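Local coordinates for intimin adherence protein (Escherichia coli O157:H7, PDB 3NCX) that is the adhesin that probably attaches the bacterium to host cells by binding the translocated receptor Tir through its C-terminal lectin-like domain, at residues A[18-23]-A[37-42]; A[27-32]-A[129-134]; A[96-101]-A[121-126]; A[110-115]-A[183-188]; A[144-149]-A[165-170]. The protein carries 1 engineered substitution. One frame throughout, in Å; residues are numbered along the deposited sequence.

In the fold
From the N terminus, contact 1 closes a short loop between strands 17-19 and 37-43 of the Ig-like part. Contact 2 opens within that loop, at 27-32, and shuts far along the chain at 129-134, so the two cross; it ties the Ig-like part to the end of helix 121-131. Within its long span lies contact 3, which sets strand 97-103 against the same helix. Contact 4, a disulfide, starts between the segments of contact 3 and ends on the last strand, so it crosses contacts 2 and 3. Contact 5, an antiparallel pairing across an excursion that includes helix 154-159, falls within the span of contact 4. Contacts 3, 4 and 5 meet in the lectin-like domain.

Contact 1: A[18-23]-A[37-42]; sequences DIIGNN and QFKLKA
The backbone O of Asp-18 receives the N-H of Lys-39 at 2.8 Å, the shortest polar bond between 18-23 and 37-42. The same oxygen also lies 3.2 Å from Phe-38 CA, a CA-H...O contact that accompanies the stronger bond. In return Asp-18 N donates to Lys-39 O, closing an antiparallel hydrogen-bonded pair. Ile-19 and Phe-38 follow as a non-hydrogen-bonded pair, and beyond them Ile-20 N still reaches Gln-37 O at 3.3 Å, although the first strand has already turned away into a loop.

The side chains of Asp-18 and Lys-39 run side by side on one face of the sheet. With CG of Asp-18 trans to its own N (chi1 177°), OD1 comes against the aliphatic part of Lys-39, 3.6 Å from CG. The lysine chain bends at chi2 and chi3 and carries NZ off toward a weak bond with Ser-64, while the carboxylate forms a salt bridge with Arg-25 on the adjoining strand. Ile-20 CD1 lies across the lysine methylenes, packing against CG and CD. Ile-19 and Phe-38 project to the other face; CB of Phe-38 stays near the pairing, but its ring leads away from 18-23 to pack on Val-17, Leu-28 and Val-67. Asp-18 and Lys-39 on one face and Ile-19 and Phe-38 on the other, over exchanged backbone bonds, are the pattern of antiparallel strands, here in the Ig-like beta domain.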
# COMPACT_ATOMS: atom_id res chain seq x y z
N ASP A 18 -5.55 -7.55 -8.55
CA ASP A 18 -6.53 -7.81 -7.50
C ASP A 18 -6.09 -7.21 -6.16
O ASP A 18 -5.25 -7.78 -5.47
CB ASP A 18 -6.76 -9.31 -7.34
CG ASP A 18 -7.71 -9.64 -6.21
OD1 ASP A 18 -7.53 -10.69 -5.55
OD2 ASP A 18 -8.65 -8.85 -5.97
N ILE A 19 -6.66 -6.05 -5.82
CA ILE A 19 -6.35 -5.41 -4.55
C ILE A 19 -7.04 -6.12 -3.40
O ILE A 19 -8.27 -6.22 -3.36
CB ILE A 19 -6.73 -3.91 -4.54
CG1 ILE A 19 -5.83 -3.11 -5.48
CG2 ILE A 19 -6.63 -3.35 -3.13
CD1 ILE A 19 -6.13 -3.31 -6.95
N ILE A 20 -6.25 -6.62 -2.46
CA ILE A 20 -6.75 -7.41 -1.35
C ILE A 20 -7.71 -6.64 -0.44
O ILE A 20 -8.66 -7.22 0.10
CB ILE A 20 -5.59 -7.95 -0.49
CG1 ILE A 20 -4.63 -8.78 -1.35
CG2 ILE A 20 -6.12 -8.78 0.67
CD1 ILE A 20 -5.30 -9.95 -2.03
N GLY A 21 -7.47 -5.35 -0.29
CA GLY A 21 -8.20 -4.54 0.67
C GLY A 21 -9.65 -4.25 0.34
O GLY A 21 -10.49 -4.15 1.24
N ASN A 22 -9.96 -4.09 -0.94
CA ASN A 22 -11.32 -3.74 -1.35
C ASN A 22 -11.88 -4.63 -2.45
O ASN A 22 -12.92 -4.33 -3.03
CB ASN A 22 -11.38 -2.27 -1.78
CG ASN A 22 -10.30 -1.90 -2.79
OD1 ASN A 22 -9.83 -0.77 -2.82
ND2 ASN A 22 -9.91 -2.87 -3.61
N ASN A 23 -11.18 -5.73 -2.74
CA ASN A 23 -11.62 -6.66 -3.76
C ASN A 23 -11.86 -5.98 -5.11
O ASN A 23 -12.83 -6.27 -5.81
CB ASN A 23 -12.88 -7.40 -3.31
CG ASN A 23 -12.64 -8.26 -2.08
OD1 ASN A 23 -11.71 -9.07 -2.05
ND2 ASN A 23 -13.47 -8.08 -1.06
N GLN A 37 -1.20 -4.77 -0.37
CA GLN A 37 -1.00 -6.04 -1.06
C GLN A 37 -1.96 -6.25 -2.23
O GLN A 37 -3.09 -5.74 -2.23
CB GLN A 37 -1.11 -7.19 -0.07
CG GLN A 37 -0.09 -7.11 1.06
CD GLN A 37 -0.27 -8.21 2.08
OE1 GLN A 37 -1.39 -8.53 2.48
NE2 GLN A 37 0.84 -8.79 2.52
N PHE A 38 -1.51 -7.01 -3.22
CA PHE A 38 -2.32 -7.29 -4.40
C PHE A 38 -1.88 -8.56 -5.12
O PHE A 38 -0.70 -8.94 -5.07
CB PHE A 38 -2.30 -6.10 -5.37
CG PHE A 38 -0.93 -5.72 -5.84
CD1 PHE A 38 -0.47 -6.14 -7.08
CD2 PHE A 38 -0.10 -4.93 -5.06
CE1 PHE A 38 0.80 -5.79 -7.52
CE2 PHE A 38 1.16 -4.57 -5.50
CZ PHE A 38 1.61 -5.00 -6.73
N LYS A 39 -2.82 -9.22 -5.78
CA LYS A 39 -2.56 -10.48 -6.46
C LYS A 39 -2.38 -10.29 -7.96
O LYS A 39 -3.32 -9.93 -8.67
CB LYS A 39 -3.71 -11.46 -6.22
CG LYS A 39 -4.10 -11.64 -4.76
CD LYS A 39 -3.20 -12.63 -4.05
CE LYS A 39 -3.38 -14.03 -4.62
NZ LYS A 39 -2.63 -15.05 -3.83
N LEU A 40 -1.16 -10.54 -8.44
CA LEU A 40 -0.90 -10.55 -9.88
C LEU A 40 -1.45 -11.84 -10.49
O LEU A 40 -1.22 -12.93 -9.97
CB LEU A 40 0.60 -10.44 -10.16
CG LEU A 40 1.24 -9.08 -9.87
CD1 LEU A 40 2.75 -9.16 -9.98
CD2 LEU A 40 0.69 -8.02 -10.82
N LYS A 41 -2.19 -11.70 -11.59
CA LYS A 41 -2.82 -12.84 -12.24
C LYS A 41 -2.07 -13.27 -13.49
O LYS A 41 -2.05 -12.55 -14.49
CB LYS A 41 -4.27 -12.52 -12.60
CG LYS A 41 -5.02 -13.65 -13.29
CD LYS A 41 -5.81 -14.49 -12.30
CE LYS A 41 -4.91 -15.18 -11.29
NZ LYS A 41 -5.69 -15.87 -10.22
N ALA A 42 -1.45 -14.45 -13.44
CA ALA A 42 -0.74 -14.99 -14.59
C ALA A 42 -1.66 -15.90 -15.41
O ALA A 42 -2.59 -16.49 -14.88
CB ALA A 42 0.50 -15.74 -14.15

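Contact 2: A[27-32]-A[129-134]; sequences ELPNIW and DSWGAA
The indole of Trp-131 has Pro-29 over one face and the carbonyl of Ile-31 at its edge. Pro-29 CG stands off-centre above the six-membered ring, 4.0 Å from its centroid, in a CH-pi contact. At the edge, NE1 donates to Ile-31 O at 2.9 Å, with an N-H...O angle of 164° and the oxygen only 10° out of the ring plane. The indole is gripped at face and edge, which should restrain both its tilt and its rotation, and its buried N-H is satisfied by a main-chain oxygen of the loop. Leu-28 CD1 approaches CH2 at 3.7 Å, and CZ2 meets CD1 of Trp-32.

One residue back, Ser-130 CB touches Pro-29 CB at 3.9 Å, and the end of Ile-31 reaches its OG. That hydroxyl is hydrogen-bonded to Asp-126 O within its own helix, and its approach to Ile-31 is van der Waals packing.

Segment 27-32, the loop after strand 24-26 together with the first residue of strand 32-33, thus receives the last turn of helix 121-131. Leu-69 of strand 66-69 also packs on Trp-131, while Trp-32 passes on to pair its backbone with Tyr-96 and Ile-98 at the start of strand 97-103.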
# COMPACT_ATOMS: atom_id res chain seq x y z
N GLU A 27 -6.03 -1.71 -12.44
CA GLU A 27 -4.60 -1.40 -12.43
C GLU A 27 -4.13 -0.97 -11.04
O GLU A 27 -4.91 -0.45 -10.24
CB GLU A 27 -4.29 -0.31 -13.45
CG GLU A 27 -4.69 -0.68 -14.87
CD GLU A 27 -4.56 0.49 -15.83
OE1 GLU A 27 -4.18 1.59 -15.37
OE2 GLU A 27 -4.85 0.31 -17.03
N LEU A 28 -2.85 -1.20 -10.76
CA LEU A 28 -2.26 -0.81 -9.49
C LEU A 28 -2.48 0.68 -9.23
O LEU A 28 -2.26 1.50 -10.12
CB LEU A 28 -0.77 -1.14 -9.47
CG LEU A 28 -0.02 -0.85 -8.17
CD1 LEU A 28 -0.45 -1.81 -7.08
CD2 LEU A 28 1.49 -0.93 -8.39
N PRO A 29 -2.91 1.03 -8.01
CA PRO A 29 -3.15 2.43 -7.65
C PRO A 29 -1.88 3.26 -7.79
O PRO A 29 -0.79 2.78 -7.48
CB PRO A 29 -3.56 2.34 -6.18
CG PRO A 29 -4.11 0.97 -6.02
CD PRO A 29 -3.28 0.11 -6.92
N ASN A 30 -2.03 4.50 -8.26
CA ASN A 30 -0.90 5.42 -8.36
C ASN A 30 -0.36 5.78 -6.99
O ASN A 30 0.85 5.84 -6.79
CB ASN A 30 -1.32 6.69 -9.11
CG ASN A 30 -0.27 7.77 -9.04
OD1 ASN A 30 0.92 7.50 -8.85
ND2 ASN A 30 -0.70 9.02 -9.18
N ILE A 31 -1.25 6.01 -6.04
CA ILE A 31 -0.85 6.30 -4.66
C ILE A 31 -0.78 5.01 -3.85
O ILE A 31 -1.62 4.12 -4.00
CB ILE A 31 -1.80 7.31 -3.99
CG1 ILE A 31 -3.24 6.81 -4.04
CG2 ILE A 31 -1.68 8.67 -4.65
CD1 ILE A 31 -4.24 7.75 -3.38
N TRP A 32 0.24 4.91 -3.01
CA TRP A 32 0.50 3.66 -2.30
C TRP A 32 0.26 3.73 -0.80
O TRP A 32 0.48 4.76 -0.16
CB TRP A 32 1.93 3.19 -2.55
CG TRP A 32 2.20 2.75 -3.95
CD1 TRP A 32 1.33 2.77 -5.01
CD2 TRP A 32 3.43 2.22 -4.46
NE1 TRP A 32 1.94 2.28 -6.14
CE2 TRP A 32 3.23 1.94 -5.83
CE3 TRP A 32 4.68 1.95 -3.89
CZ2 TRP A 32 4.24 1.40 -6.63
CZ3 TRP A 32 5.67 1.42 -4.69
CH2 TRP A 32 5.45 1.15 -6.04
N ASP A 129 -9.68 4.81 -0.42
CA ASP A 129 -10.45 4.55 -1.63
C ASP A 129 -9.70 3.61 -2.56
O ASP A 129 -10.31 2.81 -3.27
CB ASP A 129 -10.78 5.86 -2.36
CG ASP A 129 -11.80 6.71 -1.63
OD1 ASP A 129 -12.55 6.16 -0.79
OD2 ASP A 129 -11.85 7.93 -1.89
N SER A 130 -8.38 3.71 -2.55
CA SER A 130 -7.54 2.94 -3.46
C SER A 130 -7.17 1.56 -2.90
O SER A 130 -6.91 0.63 -3.66
CB SER A 130 -6.27 3.72 -3.80
OG SER A 130 -6.57 4.98 -4.37
N TRP A 131 -7.16 1.44 -1.58
CA TRP A 131 -6.71 0.20 -0.95
C TRP A 131 -7.72 -0.40 0.01
O TRP A 131 -7.83 -1.62 0.12
CB TRP A 131 -5.37 0.42 -0.24
CG TRP A 131 -4.26 0.78 -1.18
CD1 TRP A 131 -3.83 2.04 -1.51
CD2 TRP A 131 -3.43 -0.13 -1.91
NE1 TRP A 131 -2.79 1.97 -2.40
CE2 TRP A 131 -2.52 0.65 -2.66
CE3 TRP A 131 -3.36 -1.52 -2.01
CZ2 TRP A 131 -1.56 0.08 -3.50
CZ3 TRP A 131 -2.41 -2.09 -2.84
CH2 TRP A 131 -1.52 -1.29 -3.57
N GLY A 132 -8.46 0.45 0.72
CA GLY A 132 -9.40 -0.02 1.72
C GLY A 132 -8.78 -0.05 3.11
O GLY A 132 -7.64 0.39 3.30
N ALA A 133 -9.52 -0.57 4.08
CA ALA A 133 -9.07 -0.61 5.46
C ALA A 133 -7.64 -1.15 5.60
O ALA A 133 -7.32 -2.23 5.08
CB ALA A 133 -10.03 -1.43 6.31
N ALA A 134 -6.80 -0.40 6.29
CA ALA A 134 -5.39 -0.76 6.44
C ALA A 134 -5.20 -2.14 7.05
O ALA A 134 -4.27 -2.86 6.68
CB ALA A 134 -4.67 0.30 7.26

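Contact 3: A[96-101]-A[121-126]; sequences YMIKVD and QTVLSD
Tyr-96 holds its ring between the backbone N and the carbonyl carbon (chi1 70°), and this rotamer swings the phenol across to the side of the helix, where OH meets Val-123. The hydroxyl donates to Val-123 O at 2.8 Å, lying in the carbonyl plane and on a lone pair of the oxygen. Around the same valine, CG1 points back from the backbone N in a trans arrangement (chi1 -179°) and packs 3.8 Å from Tyr-96 CZ, so one residue offers the phenol both a polar and an apolar hold. A water reinforces the link: it donates to Tyr-96 OH and, at 2.9 Å, to Asp-126 OD2 one turn further along, which gives the hydroxyl two bonding partners and bridges it to the carboxylate.

In this way helix 121-131 lies on the mixed sheet of the C-type lectin-like domain, against its middle strand 97-103. Deeper in, Ile-98 continues the packing. Its CG1 comes 4.0 Å from Leu-124 CD2, the two side chains crossing at about a right angle. Leu-124 leaves its helix pointing away from the strand, and its tip returns to make this touch. Ile-98 CD1 lies more loosely, 4.3 Å from Val-123 CG1. Ile-127 of the next helical turn packs on both Tyr-96 and Ile-98, and Val-186 and Val-188 of the adjacent strand border Ile-98 as well.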
# COMPACT_ATOMS: atom_id res chain seq x y z
N TYR A 96 3.06 9.32 -4.39
CA TYR A 96 3.46 9.31 -2.98
C TYR A 96 3.07 8.00 -2.30
O TYR A 96 2.17 7.29 -2.76
CB TYR A 96 2.86 10.50 -2.23
CG TYR A 96 1.36 10.44 -2.02
CD1 TYR A 96 0.81 9.62 -1.03
CD2 TYR A 96 0.50 11.22 -2.78
CE1 TYR A 96 -0.56 9.57 -0.83
CE2 TYR A 96 -0.87 11.17 -2.59
CZ TYR A 96 -1.39 10.35 -1.61
OH TYR A 96 -2.76 10.31 -1.42
N MET A 97 3.76 7.68 -1.21
CA MET A 97 3.45 6.49 -0.44
C MET A 97 3.31 6.84 1.04
O MET A 97 4.08 7.65 1.57
CB MET A 97 4.52 5.42 -0.63
CG MET A 97 4.24 4.13 0.12
SD MET A 97 5.66 3.03 0.15
CE MET A 97 6.84 4.04 1.04
N ILE A 98 2.34 6.23 1.70
CA ILE A 98 2.07 6.51 3.11
C ILE A 98 2.76 5.50 4.03
O ILE A 98 2.64 4.29 3.85
CB ILE A 98 0.55 6.55 3.39
CG1 ILE A 98 0.09 7.99 3.61
CG2 ILE A 98 0.20 5.70 4.60
CD1 ILE A 98 0.32 8.88 2.41
N LYS A 99 3.48 6.02 5.02
CA LYS A 99 4.15 5.18 6.01
C LYS A 99 3.51 5.38 7.37
O LYS A 99 3.07 6.48 7.71
CB LYS A 99 5.64 5.51 6.10
CG LYS A 99 6.45 5.18 4.86
CD LYS A 99 7.93 5.41 5.11
CE LYS A 99 8.75 5.18 3.85
NZ LYS A 99 10.21 5.40 4.08
N VAL A 100 3.46 4.32 8.16
CA VAL A 100 2.91 4.40 9.50
C VAL A 100 3.99 4.13 10.54
O VAL A 100 4.42 2.99 10.71
CB VAL A 100 1.74 3.41 9.70
CG1 VAL A 100 1.08 3.63 11.05
CG2 VAL A 100 0.73 3.56 8.58
N ASP A 101 4.42 5.18 11.23
CA ASP A 101 5.39 5.04 12.31
C ASP A 101 4.67 4.88 13.64
O ASP A 101 3.48 4.56 13.68
CB ASP A 101 6.34 6.24 12.34
CG ASP A 101 7.42 6.16 11.28
OD1 ASP A 101 7.13 6.44 10.10
OD2 ASP A 101 8.57 5.81 11.63
N GLN A 121 -6.88 15.83 4.54
CA GLN A 121 -7.57 14.58 4.83
C GLN A 121 -7.67 13.72 3.57
O GLN A 121 -7.72 12.49 3.65
CB GLN A 121 -8.96 14.86 5.40
CG GLN A 121 -9.81 13.61 5.55
CD GLN A 121 -11.17 13.91 6.16
OE1 GLN A 121 -11.27 14.58 7.19
NE2 GLN A 121 -12.22 13.42 5.52
N THR A 122 -7.71 14.38 2.42
CA THR A 122 -7.82 13.69 1.14
C THR A 122 -6.58 12.84 0.87
O THR A 122 -6.68 11.74 0.31
CB THR A 122 -8.05 14.68 -0.01
OG1 THR A 122 -9.29 15.36 0.18
CG2 THR A 122 -8.09 13.94 -1.34
N VAL A 123 -5.42 13.34 1.26
CA VAL A 123 -4.18 12.59 1.09
C VAL A 123 -4.33 11.20 1.70
O VAL A 123 -3.82 10.21 1.16
CB VAL A 123 -2.99 13.31 1.74
CG1 VAL A 123 -1.71 12.51 1.53
CG2 VAL A 123 -2.84 14.71 1.16
N LEU A 124 -5.05 11.13 2.82
CA LEU A 124 -5.23 9.87 3.53
C LEU A 124 -6.48 9.11 3.08
O LEU A 124 -6.45 7.89 2.91
CB LEU A 124 -5.30 10.12 5.04
CG LEU A 124 -4.02 10.65 5.70
CD1 LEU A 124 -4.30 11.08 7.13
CD2 LEU A 124 -2.93 9.60 5.66
N SER A 125 -7.58 9.84 2.89
CA SER A 125 -8.83 9.22 2.48
C SER A 125 -8.74 8.64 1.07
O SER A 125 -9.39 7.65 0.75
CB SER A 125 -9.99 10.22 2.56
OG SER A 125 -9.77 11.32 1.69
N ASP A 126 -7.92 9.27 0.23
CA ASP A 126 -7.69 8.78 -1.13
C ASP A 126 -7.04 7.41 -1.11
O ASP A 126 -7.27 6.58 -1.99
CB ASP A 126 -6.83 9.76 -1.92
CG ASP A 126 -7.65 10.85 -2.58
OD1 ASP A 126 -8.82 11.03 -2.20
OD2 ASP A 126 -7.11 11.53 -3.49
O HOH W 1 -4.26 12.25 -3.38

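Contact 4: A[110-115]-A[183-188]; sequences MSICKN and VYAVCV
A covalent bond joins the two segments: Cys-113 SG and Cys-187 SG form a disulfide 2.0 Å long. It ties the end of helix 106-112 to the C-terminal strand 184-188, the outer strand of the mixed sheet in this C-type lectin-like domain, across a separation of more than seventy residues. Its chi3 of -87° gives the near-perpendicular twist usual in disulfides, with a left-handed sense. Both sulfurs are turned anti to the carbonyl carbon of their own residue (chi1 -67° at Cys-113 and -57° at Cys-187), and Cys-113 CB ends 3.7 Å from Cys-187 CB.

The helix finishes at the bridge. Cys-113 is the first residue to depart from helical angles, and a Schellman motif follows, with Lys-114 at positive phi, Asn-115 N bonded to Met-110 O and Lys-114 N to Ser-111 O. The cysteine thus sits directly before the positive-phi residue of this capping turn.

No hydrogen bond spans the two segments; the rest is packing, chiefly of apolar side chains. Ala-185, two residues before Cys-187, points its methyl the same way toward the helix end and offers a small surface to Cys-113 and Ile-112. Its CB lies 4.2 Å from Cys-113 SG and 4.4 Å from Ile-112 CG2.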
# COMPACT_ATOMS: atom_id res chain seq x y z
N MET A 110 5.61 15.46 13.78
CA MET A 110 6.17 16.36 12.77
C MET A 110 7.65 16.07 12.55
O MET A 110 8.09 15.89 11.41
CB MET A 110 5.96 17.81 13.18
CG MET A 110 6.14 18.81 12.04
SD MET A 110 6.03 20.51 12.61
CE MET A 110 7.46 20.59 13.68
N SER A 111 8.42 16.03 13.63
CA SER A 111 9.85 15.77 13.53
C SER A 111 10.13 14.35 13.06
O SER A 111 11.02 14.13 12.24
CB SER A 111 10.55 16.03 14.87
OG SER A 111 10.11 15.11 15.86
N ILE A 112 9.36 13.40 13.57
CA ILE A 112 9.49 12.01 13.14
C ILE A 112 9.35 11.89 11.62
O ILE A 112 10.16 11.25 10.96
CB ILE A 112 8.44 11.11 13.81
CG1 ILE A 112 8.73 10.97 15.30
CG2 ILE A 112 8.40 9.74 13.14
CD1 ILE A 112 7.72 10.14 16.05
N CYS A 113 8.31 12.51 11.08
CA CYS A 113 8.06 12.48 9.65
C CYS A 113 8.79 13.60 8.92
O CYS A 113 8.46 13.93 7.78
CB CYS A 113 6.56 12.56 9.36
SG CYS A 113 5.61 11.12 9.91
N LYS A 114 9.79 14.18 9.59
CA LYS A 114 10.56 15.26 9.01
C LYS A 114 9.66 16.25 8.28
O LYS A 114 9.92 16.64 7.14
CB LYS A 114 11.63 14.72 8.05
CG LYS A 114 12.75 13.95 8.75
CD LYS A 114 13.88 13.62 7.79
CE LYS A 114 15.04 12.96 8.51
NZ LYS A 114 16.19 12.70 7.60
N ASN A 115 8.58 16.65 8.95
CA ASN A 115 7.63 17.61 8.41
C ASN A 115 7.02 17.17 7.08
O ASN A 115 6.89 17.96 6.15
CB ASN A 115 8.27 18.99 8.27
CG ASN A 115 8.66 19.59 9.61
OD1 ASN A 115 7.96 20.44 10.14
ND2 ASN A 115 9.77 19.13 10.17
N VAL A 183 -2.43 8.34 18.73
CA VAL A 183 -2.42 8.88 17.37
C VAL A 183 -1.11 8.55 16.67
O VAL A 183 -0.03 8.89 17.17
CB VAL A 183 -2.64 10.40 17.36
CG1 VAL A 183 -2.76 10.90 15.93
CG2 VAL A 183 -3.88 10.77 18.15
N TYR A 184 -1.20 7.90 15.52
CA TYR A 184 -0.01 7.47 14.78
C TYR A 184 0.60 8.59 13.95
O TYR A 184 -0.11 9.43 13.40
CB TYR A 184 -0.35 6.29 13.87
CG TYR A 184 -0.53 4.99 14.61
CD1 TYR A 184 -1.76 4.65 15.15
CD2 TYR A 184 0.52 4.10 14.77
CE1 TYR A 184 -1.94 3.46 15.83
CE2 TYR A 184 0.36 2.91 15.45
CZ TYR A 184 -0.88 2.59 15.98
OH TYR A 184 -1.05 1.41 16.66
N ALA A 185 1.93 8.60 13.88
CA ALA A 185 2.64 9.53 13.02
C ALA A 185 2.77 8.94 11.62
O ALA A 185 3.61 8.08 11.38
CB ALA A 185 4.02 9.84 13.59
N VAL A 186 1.91 9.39 10.71
CA VAL A 186 1.92 8.89 9.34
C VAL A 186 2.70 9.81 8.42
O VAL A 186 2.31 10.96 8.18
CB VAL A 186 0.49 8.69 8.79
CG1 VAL A 186 0.54 8.28 7.33
CG2 VAL A 186 -0.25 7.64 9.61
N CYS A 187 3.81 9.31 7.90
CA CYS A 187 4.66 10.08 7.01
C CYS A 187 4.22 9.90 5.56
O CYS A 187 4.04 8.78 5.09
CB CYS A 187 6.13 9.67 7.16
SG CYS A 187 6.77 9.83 8.85
N VAL A 188 4.04 11.01 4.86
CA VAL A 188 3.70 10.97 3.45
C VAL A 188 4.96 11.24 2.64
O VAL A 188 5.44 12.38 2.59
CB VAL A 188 2.63 12.01 3.10
CG1 VAL A 188 2.32 11.97 1.61
CG2 VAL A 188 1.37 11.75 3.91

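Contact 5: A[144-149]-A[165-170]; sequences NSITAW and YNLITQ
Strands 147-149 and 161-166 run antiparallel here, with Ala-148 and Tyr-165 a hydrogen-bonded pair (Ala-148 N to Tyr-165 O 2.9 Å, Tyr-165 N to Ala-148 O 3.1 Å) and Thr-147 and Asn-166 a non-hydrogen-bonded one; Leu-167 N then donates to Ile-146 O past the regular strand.

Asn-166 is the polar centre. A chi1 of -166° swings its CG to the far side of CB from the backbone N, which extends the amide across the facing chain. OD1 accepts from Ile-146 N at 3.0 Å, the donor standing above the carbonyl plane, and from Ile-168 N at 2.8 Å, nearer that plane; the second bond makes an Asx turn. Thr-169 N adds a weak third. On the other branch, ND2 donates to Ser-145 OG at 2.6 Å through a bent bond, with the hydroxyl 18° out of the amide plane.

Apolar side chains pack beside the amide. Ile-146 CG1 meets Ile-168 CD1 at 3.7 Å, the side chains crossing at about a right angle, and CG2 rests less closely on Leu-167 CD1. Ile-168 CG2 approaches Asn-144 O at 3.5 Å. On the face opposite Asn-166, Ala-148 and Tyr-165 turn to helix 121-131, where both pack on Leu-124.

The carboxamide of a buried asparagine therefore stands in for backbone partners where strand 161-166 ends and strand 147-149 begins: it holds Ile-146 across the contact and the turn at Ile-168 through one oxygen, its NH2 group donates to Ser-145, and together these bonds probably define the orientation of the amide.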
# COMPACT_ATOMS: atom_id res chain seq x y z
N ASN A 144 -7.12 -2.39 15.19
CA ASN A 144 -8.53 -2.14 14.89
C ASN A 144 -8.74 -0.70 14.46
O ASN A 144 -9.72 -0.38 13.78
CB ASN A 144 -9.40 -2.45 16.11
CG ASN A 144 -9.39 -3.91 16.49
OD1 ASN A 144 -9.44 -4.79 15.62
ND2 ASN A 144 -9.32 -4.19 17.78
N SER A 145 -7.82 0.17 14.86
CA SER A 145 -7.91 1.59 14.55
C SER A 145 -6.53 2.17 14.27
O SER A 145 -5.56 1.85 14.95
CB SER A 145 -8.56 2.34 15.71
OG SER A 145 -8.39 3.74 15.57
N ILE A 146 -6.45 3.02 13.25
CA ILE A 146 -5.21 3.73 12.95
C ILE A 146 -5.50 5.21 12.73
O ILE A 146 -5.67 5.66 11.59
CB ILE A 146 -4.49 3.16 11.71
CG1 ILE A 146 -4.24 1.66 11.88
CG2 ILE A 146 -3.18 3.89 11.48
CD1 ILE A 146 -3.51 1.04 10.71
N THR A 147 -5.56 5.97 13.82
CA THR A 147 -5.77 7.41 13.74
C THR A 147 -4.49 8.09 13.30
O THR A 147 -3.42 7.85 13.87
CB THR A 147 -6.23 7.99 15.10
OG1 THR A 147 -7.47 7.38 15.49
CG2 THR A 147 -6.43 9.49 15.00
N ALA A 148 -4.59 8.95 12.29
CA ALA A 148 -3.41 9.61 11.74
C ALA A 148 -3.51 11.14 11.83
O ALA A 148 -4.57 11.71 11.61
CB ALA A 148 -3.20 9.19 10.29
N TRP A 149 -2.39 11.78 12.16
CA TRP A 149 -2.34 13.24 12.21
C TRP A 149 -2.49 13.83 10.81
O TRP A 149 -1.97 13.29 9.84
CB TRP A 149 -1.02 13.72 12.82
CG TRP A 149 -0.91 13.56 14.30
CD1 TRP A 149 -0.07 12.73 14.98
CD2 TRP A 149 -1.67 14.26 15.30
NE1 TRP A 149 -0.25 12.87 16.34
CE2 TRP A 149 -1.23 13.80 16.56
CE3 TRP A 149 -2.67 15.23 15.25
CZ2 TRP A 149 -1.76 14.27 17.76
CZ3 TRP A 149 -3.20 15.70 16.44
CH2 TRP A 149 -2.74 15.22 17.68
N TYR A 165 -7.52 11.63 10.79
CA TYR A 165 -8.27 10.72 9.94
C TYR A 165 -7.82 9.28 10.20
O TYR A 165 -6.63 9.00 10.29
CB TYR A 165 -8.08 11.07 8.46
CG TYR A 165 -8.80 10.14 7.51
CD1 TYR A 165 -10.16 10.26 7.29
CD2 TYR A 165 -8.11 9.14 6.83
CE1 TYR A 165 -10.83 9.41 6.43
CE2 TYR A 165 -8.77 8.29 5.97
CZ TYR A 165 -10.13 8.42 5.77
OH TYR A 165 -10.79 7.58 4.91
N ASN A 166 -8.79 8.38 10.32
CA ASN A 166 -8.49 6.98 10.62
C ASN A 166 -8.41 6.12 9.36
O ASN A 166 -9.37 6.04 8.59
CB ASN A 166 -9.53 6.42 11.59
CG ASN A 166 -9.10 5.11 12.21
OD1 ASN A 166 -8.55 4.23 11.54
ND2 ASN A 166 -9.34 4.97 13.51
N LEU A 167 -7.26 5.48 9.15
CA LEU A 167 -7.01 4.71 7.94
C LEU A 167 -7.77 3.39 7.88
O LEU A 167 -7.70 2.66 6.89
CB LEU A 167 -5.51 4.46 7.77
CG LEU A 167 -4.66 5.71 7.52
CD1 LEU A 167 -3.18 5.37 7.55
CD2 LEU A 167 -5.04 6.34 6.19
N ILE A 168 -8.51 3.08 8.94
CA ILE A 168 -9.34 1.88 8.97
C ILE A 168 -10.82 2.23 9.01
O ILE A 168 -11.63 1.62 8.32
CB ILE A 168 -9.02 0.99 10.18
CG1 ILE A 168 -7.62 0.38 10.06
CG2 ILE A 168 -10.05 -0.12 10.32
CD1 ILE A 168 -7.23 -0.48 11.24
N THR A 169 -11.16 3.22 9.83
CA THR A 169 -12.56 3.55 10.09
C THR A 169 -13.07 4.74 9.27
O THR A 169 -14.26 5.04 9.29
CB THR A 169 -12.79 3.83 11.58
OG1 THR A 169 -12.11 5.04 11.95
CG2 THR A 169 -12.28 2.68 12.43
N GLN A 170 -12.16 5.42 8.57
CA GLN A 170 -12.52 6.60 7.79
C GLN A 170 -12.98 7.75 8.68
O GLN A 170 -13.43 8.78 8.20
CB GLN A 170 -13.61 6.29 6.76
CG GLN A 170 -13.34 5.10 5.86
CD GLN A 170 -14.50 4.81 4.93
OE1 GLN A 170 -14.84 5.62 4.07
NE2 GLN A 170 -15.11 3.64 5.09